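Local coordinates for protein 1,3-alpha-isomaltosidase (PDB 5X3I) that hydrolyses the alpha-1,3-glucosidic linkages of a cyclic tetrasaccharide made from starch, releasing isomaltose inside the cell, at residues D466-A471 and R502-L507; D416-L421 and R449-E454. The protein carries 1 engineered substitution. All coordinates share one frame; numbering follows the deposited sequence.

Contact 1. Residues D466-A471 and R502-L507; sequences DGFKTA and RAFGDL. Engineered in segment 466-471: Ala471 (natural residue Asp). With SO4 (sulfate ion), chain I.
Arg502 NE donates a nearly straight hydrogen bond of 2.9 Å to Asp506 OD2, part of a salt bridge between residues one helical turn apart. The acceptor lies in the guanidinium plane, but NE meets OD2 from above the carboxylate plane. The other end of the guanidinium holds a sulfate, probably from the crystallisation liquor: Arg502 NH1 reaches sulfate O2 at 3.2 Å, and the bond from NH2 to O4 is weak. An alanine in place of Arg502 would probably leave Asp506 OD2 without this mate and take these hydrogen bonds from the sulfate.

The contact with the strand is apolar. Phe504 and Phe468 form an edge-to-face pair, the edge of Phe504 toward a face of Phe468, planes at 60°. Phe504 CG lies anti to its carbonyl carbon (chi1 -78°), which turns the ring to the strand. Leu507 CD2 touches Phe468 CE1 at 3.8 Å. Thr470 CG2 meets Phe504 CD2, while OG1 is hydrogen-bonded to Ser519. Strand 467-470 is the fourth of the TIM barrel; helix 496-510 follows, antiparallel (171°). The strand leads to Ala471, engineered in place of the probable nucleophile Asp. Apolar side chains thus join helix to strand. Away from that interface, Arg502 and Asp506 probably offset each other's charge; Asp506 OD1 has a second partner in Arg509.

Contact 2. Residues D416-L421 and R449-E454; sequences DGHAVL and RDWWTE
His418 lies flat over the indole of Trp451 in an offset stack. The imidazole and the five-membered ring have centroids 3.9 Å apart and planes 14° from parallel. His418 NE2 sits 3.4 Å from Trp451 CG, and His418 CD2 is equally close to Trp451 CD2. The CE1 side of the imidazole extends past the indole to Trp451 CB, which makes a CH-pi contact over the same face. Trp451 CG is anti to the backbone N (chi1 -172°), which swings the indole out from its helix toward the loop.

On the opposite face of the imidazole lies the carbonyl oxygen Asp416 O, 4.2 Å above the ring plane. It is itself hydrogen-bonded to Arg447. His418 ND1 pairs with Thr448 OG1, a bond that would limit rotation of the ring.

Residues 416-421 leave helix 404-415, which follows the third strand of the TIM barrel, 388-393. Helix 446-454 comes later in the same long excursion, before the fourth strand. Met413 of helix 404-415 touches both stacked residues, and Lys455 adds a cation-pi contact to Trp451.

Within helix 446-454, Arg449 O takes two bonds, from Thr453 N at 3.0 Å and from Thr453 OG1 at 2.7 Å. The two donors approach from opposite faces of the carbonyl plane. Thr453 OG1 also binds a glycerol, probably from the crystallisation liquor.

From the N terminus, the chain passes barrel strand 388-393 and helix 404-415 before reaching residues 416-421. Contact 2 closes a loop of 27 residues from there to helix 446-454. After helix 457-461 the chain enters strand 467-470. Contact 1 closes a second loop, of 30 residues, from 466-471 to 502-507 on helix 496-510. The two loops follow in series, neither nested nor crossed. They meet side by side where helix 446-454 packs on helix 496-510: Ala503 CB lies 3.7 Å from Arg449 CD, and Phe504 CZ is 3.7 Å from Trp452 NE1. Residues 416-421 are thereby tied, through helices 446-454 and 496-510, to the fourth barrel strand.

Contact 1. Residues D466-A471 and R502-L507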
ATOM      1  N   ASP A 466     -21.022  -6.330   2.665  1.00 13.94           N
ATOM      2  CA  ASP A 466     -20.529  -6.748   1.363  1.00 13.11           C
ATOM      3  C   ASP A 466     -19.012  -6.763   1.161  1.00 12.43           C
ATOM      4  O   ASP A 466     -18.532  -7.227   0.138  1.00 13.05           O
ATOM      5  CB  ASP A 466     -21.161  -5.865   0.315  1.00 12.84           C
ATOM      6  CG  ASP A 466     -22.663  -5.822   0.460  1.00 10.38           C
ATOM      7  OD1 ASP A 466     -23.171  -4.812   0.932  1.00 12.84           O
ATOM      8  OD2 ASP A 466     -23.305  -6.832   0.166  1.00 14.25           O
ATOM      9  N   GLY A 467     -18.263  -6.237   2.113  1.00 13.80           N
ATOM     10  CA  GLY A 467     -16.819  -6.180   1.948  1.00 12.86           C
ATOM     11  C   GLY A 467     -16.136  -5.554   3.139  1.00 10.00           C
ATOM     12  O   GLY A 467     -16.800  -5.082   4.050  1.00 10.66           O
ATOM     13  N   PHE A 468     -14.813  -5.549   3.133  1.00 11.13           N
ATOM     14  CA  PHE A 468     -14.058  -4.969   4.233  1.00 11.27           C
ATOM     15  C   PHE A 468     -12.963  -4.075   3.694  1.00 11.47           C
ATOM     16  O   PHE A 468     -12.268  -4.435   2.750  1.00 12.32           O
ATOM     17  CB  PHE A 468     -13.460  -6.055   5.126  1.00 10.98           C
ATOM     18  CG  PHE A 468     -14.477  -6.851   5.876  1.00 12.04           C
ATOM     19  CD1 PHE A 468     -14.862  -8.108   5.432  1.00 12.17           C
ATOM     20  CD2 PHE A 468     -15.061  -6.340   7.022  1.00 11.35           C
ATOM     21  CE1 PHE A 468     -15.810  -8.844   6.127  1.00 12.70           C
ATOM     22  CE2 PHE A 468     -16.002  -7.064   7.718  1.00 13.09           C
ATOM     23  CZ  PHE A 468     -16.375  -8.320   7.271  1.00 13.57           C
ATOM     24  N   LYS A 469     -12.787  -2.917   4.306  1.00 12.31           N
ATOM     25  CA  LYS A 469     -11.689  -2.100   3.890  1.00 11.03           C
ATOM     26  C   LYS A 469     -10.584  -2.544   4.816  1.00 13.38           C
ATOM     27  O   LYS A 469     -10.518  -2.115   5.975  1.00 13.53           O
ATOM     28  CB  LYS A 469     -12.011  -0.615   4.057  1.00 12.30           C
ATOM     29  CG  LYS A 469     -10.848   0.345   3.812  1.00 12.76           C
ATOM     30  CD  LYS A 469     -11.316   1.805   3.735  1.00 12.26           C
ATOM     31  CE  LYS A 469     -10.186   2.738   3.275  1.00 13.06           C
ATOM     32  NZ  LYS A 469     -10.567   4.173   3.210  1.00 14.17           N
ATOM     33  N   THR A 470      -9.646  -3.300   4.271  1.00 13.67           N
ATOM     34  CA  THR A 470      -8.668  -3.883   5.154  1.00 12.71           C
ATOM     35  C   THR A 470      -7.495  -2.938   5.029  1.00 13.21           C
ATOM     36  O   THR A 470      -6.624  -3.090   4.179  1.00 16.53           O
ATOM     37  CB  THR A 470      -8.306  -5.308   4.679  1.00 12.36           C
ATOM     38  OG1 THR A 470      -8.421  -5.350   3.241  1.00 11.32           O
ATOM     39  CG2 THR A 470      -9.266  -6.346   5.258  1.00 11.67           C
ATOM     40  N   ALA A 471      -7.471  -2.007   5.965  1.00 12.36           N
ATOM     41  CA  ALA A 471      -6.488  -0.945   6.043  1.00 12.73           C
ATOM     42  C   ALA A 471      -5.254  -1.439   6.787  1.00 11.51           C
ATOM     43  O   ALA A 471      -5.351  -2.370   7.557  1.00 12.65           O
ATOM     44  CB  ALA A 471      -7.078   0.268   6.689  1.00 10.52           C
ATOM     45  N   ARG A 502      -6.074 -11.833   2.095  1.00 12.52           N
ATOM     46  CA  ARG A 502      -6.529 -13.191   1.848  1.00 10.33           C
ATOM     47  C   ARG A 502      -7.471 -13.672   2.958  1.00 13.07           C
ATOM     48  O   ARG A 502      -8.478 -14.320   2.685  1.00 12.63           O
ATOM     49  CB  ARG A 502      -5.318 -14.130   1.716  1.00 11.62           C
ATOM     50  CG  ARG A 502      -5.637 -15.602   1.487  1.00 13.77           C
ATOM     51  CD  ARG A 502      -5.559 -16.402   2.782  1.00 13.75           C
ATOM     52  NE  ARG A 502      -5.846 -17.814   2.572  1.00 15.86           N
ATOM     53  CZ  ARG A 502      -4.934 -18.742   2.310  1.00 18.25           C
ATOM     54  NH1 ARG A 502      -5.311 -20.003   2.136  1.00 20.06           N
ATOM     55  NH2 ARG A 502      -3.652 -18.422   2.223  1.00 17.23           N
ATOM     56  N   ALA A 503      -7.129 -13.363   4.206  1.00 14.53           N
ATOM     57  CA  ALA A 503      -7.938 -13.802   5.336  1.00 12.95           C
ATOM     58  C   ALA A 503      -9.366 -13.259   5.230  1.00 10.52           C
ATOM     59  O   ALA A 503     -10.316 -13.988   5.426  1.00 11.80           O
ATOM     60  CB  ALA A 503      -7.314 -13.385   6.640  1.00 11.94           C
ATOM     61  N   PHE A 504      -9.517 -11.980   4.917  1.00 12.70           N
ATOM     62  CA  PHE A 504     -10.867 -11.440   4.841  1.00 12.29           C
ATOM     63  C   PHE A 504     -11.550 -11.787   3.513  1.00 11.61           C
ATOM     64  O   PHE A 504     -12.777 -11.950   3.471  1.00 12.18           O
ATOM     65  CB  PHE A 504     -10.844  -9.942   5.138  1.00 12.54           C
ATOM     66  CG  PHE A 504     -10.717  -9.666   6.617  1.00 15.06           C
ATOM     67  CD1 PHE A 504     -11.845  -9.594   7.422  1.00 14.33           C
ATOM     68  CD2 PHE A 504      -9.471  -9.583   7.219  1.00 10.93           C
ATOM     69  CE1 PHE A 504     -11.738  -9.405   8.795  1.00 11.87           C
ATOM     70  CE2 PHE A 504      -9.368  -9.397   8.595  1.00 11.68           C
ATOM     71  CZ  PHE A 504     -10.503  -9.296   9.374  1.00 10.61           C
ATOM     72  N   GLY A 505     -10.764 -11.980   2.459  1.00 10.84           N
ATOM     73  CA  GLY A 505     -11.288 -12.559   1.231  1.00 10.08           C
ATOM     74  C   GLY A 505     -11.962 -13.896   1.518  1.00 13.33           C
ATOM     75  O   GLY A 505     -13.097 -14.140   1.093  1.00 14.88           O
ATOM     76  N   ASP A 506     -11.275 -14.742   2.276  1.00 11.72           N
ATOM     77  CA  ASP A 506     -11.770 -16.071   2.618  1.00 12.63           C
ATOM     78  C   ASP A 506     -13.009 -16.040   3.520  1.00 12.61           C
ATOM     79  O   ASP A 506     -13.889 -16.874   3.370  1.00 12.99           O
ATOM     80  CB  ASP A 506     -10.675 -16.902   3.290  1.00 12.34           C
ATOM     81  CG  ASP A 506      -9.707 -17.522   2.284  1.00 14.73           C
ATOM     82  OD1 ASP A 506      -9.935 -17.391   1.064  1.00 15.04           O
ATOM     83  OD2 ASP A 506      -8.738 -18.157   2.722  1.00 16.97           O
ATOM     84  N   LEU A 507     -13.051 -15.109   4.467  1.00 11.48           N
ATOM     85  CA  LEU A 507     -14.254 -14.916   5.275  1.00 12.27           C
ATOM     86  C   LEU A 507     -15.475 -14.683   4.382  1.00 11.92           C
ATOM     87  O   LEU A 507     -16.483 -15.351   4.523  1.00 14.79           O
ATOM     88  CB  LEU A 507     -14.091 -13.742   6.243  1.00 11.39           C
ATOM     89  CG  LEU A 507     -15.369 -13.380   7.005  1.00 13.14           C
ATOM     90  CD1 LEU A 507     -15.831 -14.567   7.863  1.00 11.20           C
ATOM     91  CD2 LEU A 507     -15.165 -12.132   7.847  1.00 11.65           C
TER
HETATM   92  S   SO4 I 807      -2.045 -21.676   1.244  1.00 62.07           S
HETATM   93  O1  SO4 I 807      -2.882 -21.216   0.143  1.00 51.82           O
HETATM   94  O2  SO4 I 807      -2.880 -22.088   2.368  1.00 40.48           O
HETATM   95  O3  SO4 I 807      -1.224 -22.799   0.802  1.00 67.80           O
HETATM   96  O4  SO4 I 807      -1.173 -20.587   1.654  1.00 43.29           O

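Contact 2. Residues D416-L421 and R449-E454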
ATOM      1  N   ASP A 416      -3.336 -18.600  23.500  1.00 19.45           N
ATOM      2  CA  ASP A 416      -3.548 -19.634  22.492  1.00 16.47           C
ATOM      3  C   ASP A 416      -2.646 -19.525  21.267  1.00 18.24           C
ATOM      4  O   ASP A 416      -2.850 -20.223  20.282  1.00 21.17           O
ATOM      5  CB  ASP A 416      -5.012 -19.657  22.082  1.00 18.37           C
ATOM      6  CG  ASP A 416      -5.910 -20.106  23.219  1.00 20.08           C
ATOM      7  OD1 ASP A 416      -5.377 -20.652  24.197  1.00 24.79           O
ATOM      8  OD2 ASP A 416      -7.131 -19.917  23.142  1.00 21.95           O
ATOM      9  N   GLY A 417      -1.701 -18.596  21.298  1.00 18.01           N
ATOM     10  CA  GLY A 417      -0.730 -18.500  20.227  1.00 19.06           C
ATOM     11  C   GLY A 417      -1.233 -17.883  18.932  1.00 17.25           C
ATOM     12  O   GLY A 417      -0.861 -18.331  17.862  1.00 16.41           O
ATOM     13  N   HIS A 418      -2.084 -16.866  19.032  1.00 16.59           N
ATOM     14  CA  HIS A 418      -2.623 -16.190  17.856  1.00 14.48           C
ATOM     15  C   HIS A 418      -1.858 -14.913  17.495  1.00 13.83           C
ATOM     16  O   HIS A 418      -2.214 -14.231  16.544  1.00 15.77           O
ATOM     17  CB  HIS A 418      -4.100 -15.848  18.060  1.00 14.29           C
ATOM     18  CG  HIS A 418      -4.994 -17.042  18.154  1.00 14.18           C
ATOM     19  ND1 HIS A 418      -5.005 -18.043  17.209  1.00 15.95           N
ATOM     20  CD2 HIS A 418      -5.919 -17.390  19.080  1.00 14.46           C
ATOM     21  CE1 HIS A 418      -5.891 -18.959  17.552  1.00 13.89           C
ATOM     22  NE2 HIS A 418      -6.457 -18.587  18.681  1.00 15.86           N
ATOM     23  N   ALA A 419      -0.843 -14.573  18.283  1.00 14.99           N
ATOM     24  CA  ALA A 419      -0.110 -13.327  18.071  1.00 14.60           C
ATOM     25  C   ALA A 419       1.247 -13.553  17.404  1.00 16.00           C
ATOM     26  O   ALA A 419       1.941 -14.517  17.709  1.00 18.82           O
ATOM     27  CB  ALA A 419       0.085 -12.594  19.389  1.00 14.61           C
ATOM     28  N   VAL A 420       1.610 -12.646  16.505  1.00 14.07           N
ATOM     29  CA  VAL A 420       2.950 -12.612  15.944  1.00 15.91           C
ATOM     30  C   VAL A 420       3.939 -12.421  17.094  1.00 15.67           C
ATOM     31  O   VAL A 420       3.684 -11.634  18.000  1.00 18.17           O
ATOM     32  CB  VAL A 420       3.109 -11.485  14.904  1.00 15.50           C
ATOM     33  CG1 VAL A 420       4.563 -11.381  14.426  1.00 16.34           C
ATOM     34  CG2 VAL A 420       2.170 -11.704  13.722  1.00 13.37           C
ATOM     35  N   LEU A 421       5.045 -13.151  17.059  1.00 15.77           N
ATOM     36  CA  LEU A 421       5.972 -13.215  18.190  1.00 17.75           C
ATOM     37  C   LEU A 421       7.322 -12.536  17.938  1.00 16.34           C
ATOM     38  O   LEU A 421       7.792 -12.477  16.808  1.00 18.02           O
ATOM     39  CB  LEU A 421       6.234 -14.669  18.570  1.00 18.08           C
ATOM     40  CG  LEU A 421       5.079 -15.541  19.056  1.00 20.00           C
ATOM     41  CD1 LEU A 421       5.606 -16.939  19.417  1.00 19.61           C
ATOM     42  CD2 LEU A 421       4.381 -14.894  20.233  1.00 17.29           C
ATOM     43  N   ARG A 449      -6.104 -17.219  11.071  1.00 14.08           N
ATOM     44  CA  ARG A 449      -6.983 -16.551  10.122  1.00 15.07           C
ATOM     45  C   ARG A 449      -8.443 -16.885  10.483  1.00 15.01           C
ATOM     46  O   ARG A 449      -9.266 -15.985  10.563  1.00 17.25           O
ATOM     47  CB  ARG A 449      -6.667 -16.936   8.670  1.00 13.97           C
ATOM     48  CG  ARG A 449      -5.322 -16.369   8.146  1.00 12.65           C
ATOM     49  CD  ARG A 449      -5.195 -16.421   6.637  1.00 13.70           C
ATOM     50  NE  ARG A 449      -5.179 -17.779   6.101  1.00 16.72           N
ATOM     51  CZ  ARG A 449      -4.082 -18.510   5.911  1.00 15.47           C
ATOM     52  NH1 ARG A 449      -2.880 -18.021   6.232  1.00 12.94           N
ATOM     53  NH2 ARG A 449      -4.187 -19.738   5.414  1.00 16.27           N
ATOM     54  N   ASP A 450      -8.720 -18.159  10.761  1.00 13.63           N
ATOM     55  CA  ASP A 450     -10.043 -18.601  11.224  1.00 16.65           C
ATOM     56  C   ASP A 450     -10.489 -17.873  12.491  1.00 15.50           C
ATOM     57  O   ASP A 450     -11.574 -17.308  12.529  1.00 14.43           O
ATOM     58  CB  ASP A 450     -10.067 -20.107  11.508  1.00 13.53           C
ATOM     59  CG  ASP A 450      -9.982 -20.952  10.254  1.00 19.34           C
ATOM     60  OD1 ASP A 450     -10.005 -20.416   9.137  1.00 18.61           O
ATOM     61  OD2 ASP A 450      -9.899 -22.176  10.400  1.00 21.03           O
ATOM     62  N   TRP A 451      -9.648 -17.924  13.521  1.00 14.10           N
ATOM     63  CA  TRP A 451      -9.963 -17.333  14.820  1.00 13.89           C
ATOM     64  C   TRP A 451     -10.228 -15.834  14.732  1.00 13.15           C
ATOM     65  O   TRP A 451     -11.208 -15.340  15.271  1.00 12.27           O
ATOM     66  CB  TRP A 451      -8.826 -17.598  15.813  1.00 14.00           C
ATOM     67  CG  TRP A 451      -9.145 -17.185  17.217  1.00 13.79           C
ATOM     68  CD1 TRP A 451      -9.860 -17.897  18.135  1.00 14.55           C
ATOM     69  CD2 TRP A 451      -8.755 -15.975  17.865  1.00 11.93           C
ATOM     70  NE1 TRP A 451      -9.940 -17.204  19.311  1.00 13.36           N
ATOM     71  CE2 TRP A 451      -9.273 -16.019  19.173  1.00 14.67           C
ATOM     72  CE3 TRP A 451      -8.022 -14.857  17.469  1.00 12.45           C
ATOM     73  CZ2 TRP A 451      -9.076 -14.994  20.084  1.00 15.18           C
ATOM     74  CZ3 TRP A 451      -7.827 -13.836  18.379  1.00 14.26           C
ATOM     75  CH2 TRP A 451      -8.348 -13.913  19.671  1.00 14.84           C
ATOM     76  N   TRP A 452      -9.348 -15.119  14.043  1.00 11.72           N
ATOM     77  CA  TRP A 452      -9.477 -13.672  13.889  1.00 13.76           C
ATOM     78  C   TRP A 452     -10.751 -13.272  13.126  1.00 11.68           C
ATOM     79  O   TRP A 452     -11.513 -12.427  13.580  1.00  9.94           O
ATOM     80  CB  TRP A 452      -8.255 -13.102  13.163  1.00 12.06           C
ATOM     81  CG  TRP A 452      -8.222 -11.604  13.077  1.00 10.11           C
ATOM     82  CD1 TRP A 452      -8.435 -10.845  11.976  1.00  9.64           C
ATOM     83  CD2 TRP A 452      -7.929 -10.695  14.140  1.00  8.96           C
ATOM     84  NE1 TRP A 452      -8.298  -9.512  12.283  1.00 12.84           N
ATOM     85  CE2 TRP A 452      -7.993  -9.397  13.610  1.00 10.90           C
ATOM     86  CE3 TRP A 452      -7.620 -10.854  15.488  1.00 13.85           C
ATOM     87  CZ2 TRP A 452      -7.755  -8.258  14.384  1.00 14.56           C
ATOM     88  CZ3 TRP A 452      -7.399  -9.719  16.262  1.00 14.84           C
ATOM     89  CH2 TRP A 452      -7.465  -8.441  15.704  1.00 13.06           C
ATOM     90  N   THR A 453     -10.949 -13.883  11.965  1.00 12.96           N
ATOM     91  CA  THR A 453     -12.080 -13.546  11.116  1.00 12.32           C
ATOM     92  C   THR A 453     -13.402 -14.024  11.726  1.00 13.50           C
ATOM     93  O   THR A 453     -14.450 -13.443  11.448  1.00 13.40           O
ATOM     94  CB  THR A 453     -11.926 -14.129   9.685  1.00 12.61           C
ATOM     95  OG1 THR A 453     -11.764 -15.547   9.743  1.00 14.15           O
ATOM     96  CG2 THR A 453     -10.710 -13.509   8.974  1.00 14.33           C
ATOM     97  N   GLU A 454     -13.354 -15.057  12.567  1.00 12.99           N
ATOM     98  CA  GLU A 454     -14.577 -15.585  13.178  1.00 13.43           C
ATOM     99  C   GLU A 454     -15.298 -14.500  13.974  1.00 12.37           C
ATOM    100  O   GLU A 454     -16.504 -14.501  14.066  1.00 13.09           O
ATOM    101  CB  GLU A 454     -14.281 -16.785  14.085  1.00 13.72           C
ATOM    102  CG  GLU A 454     -15.524 -17.497  14.601  1.00 15.36           C
ATOM    103  CD  GLU A 454     -16.322 -18.211  13.511  1.00 16.67           C
ATOM    104  OE1 GLU A 454     -15.838 -18.352  12.369  1.00 19.30           O
ATOM    105  OE2 GLU A 454     -17.445 -18.645  13.812  1.00 23.10           O
TER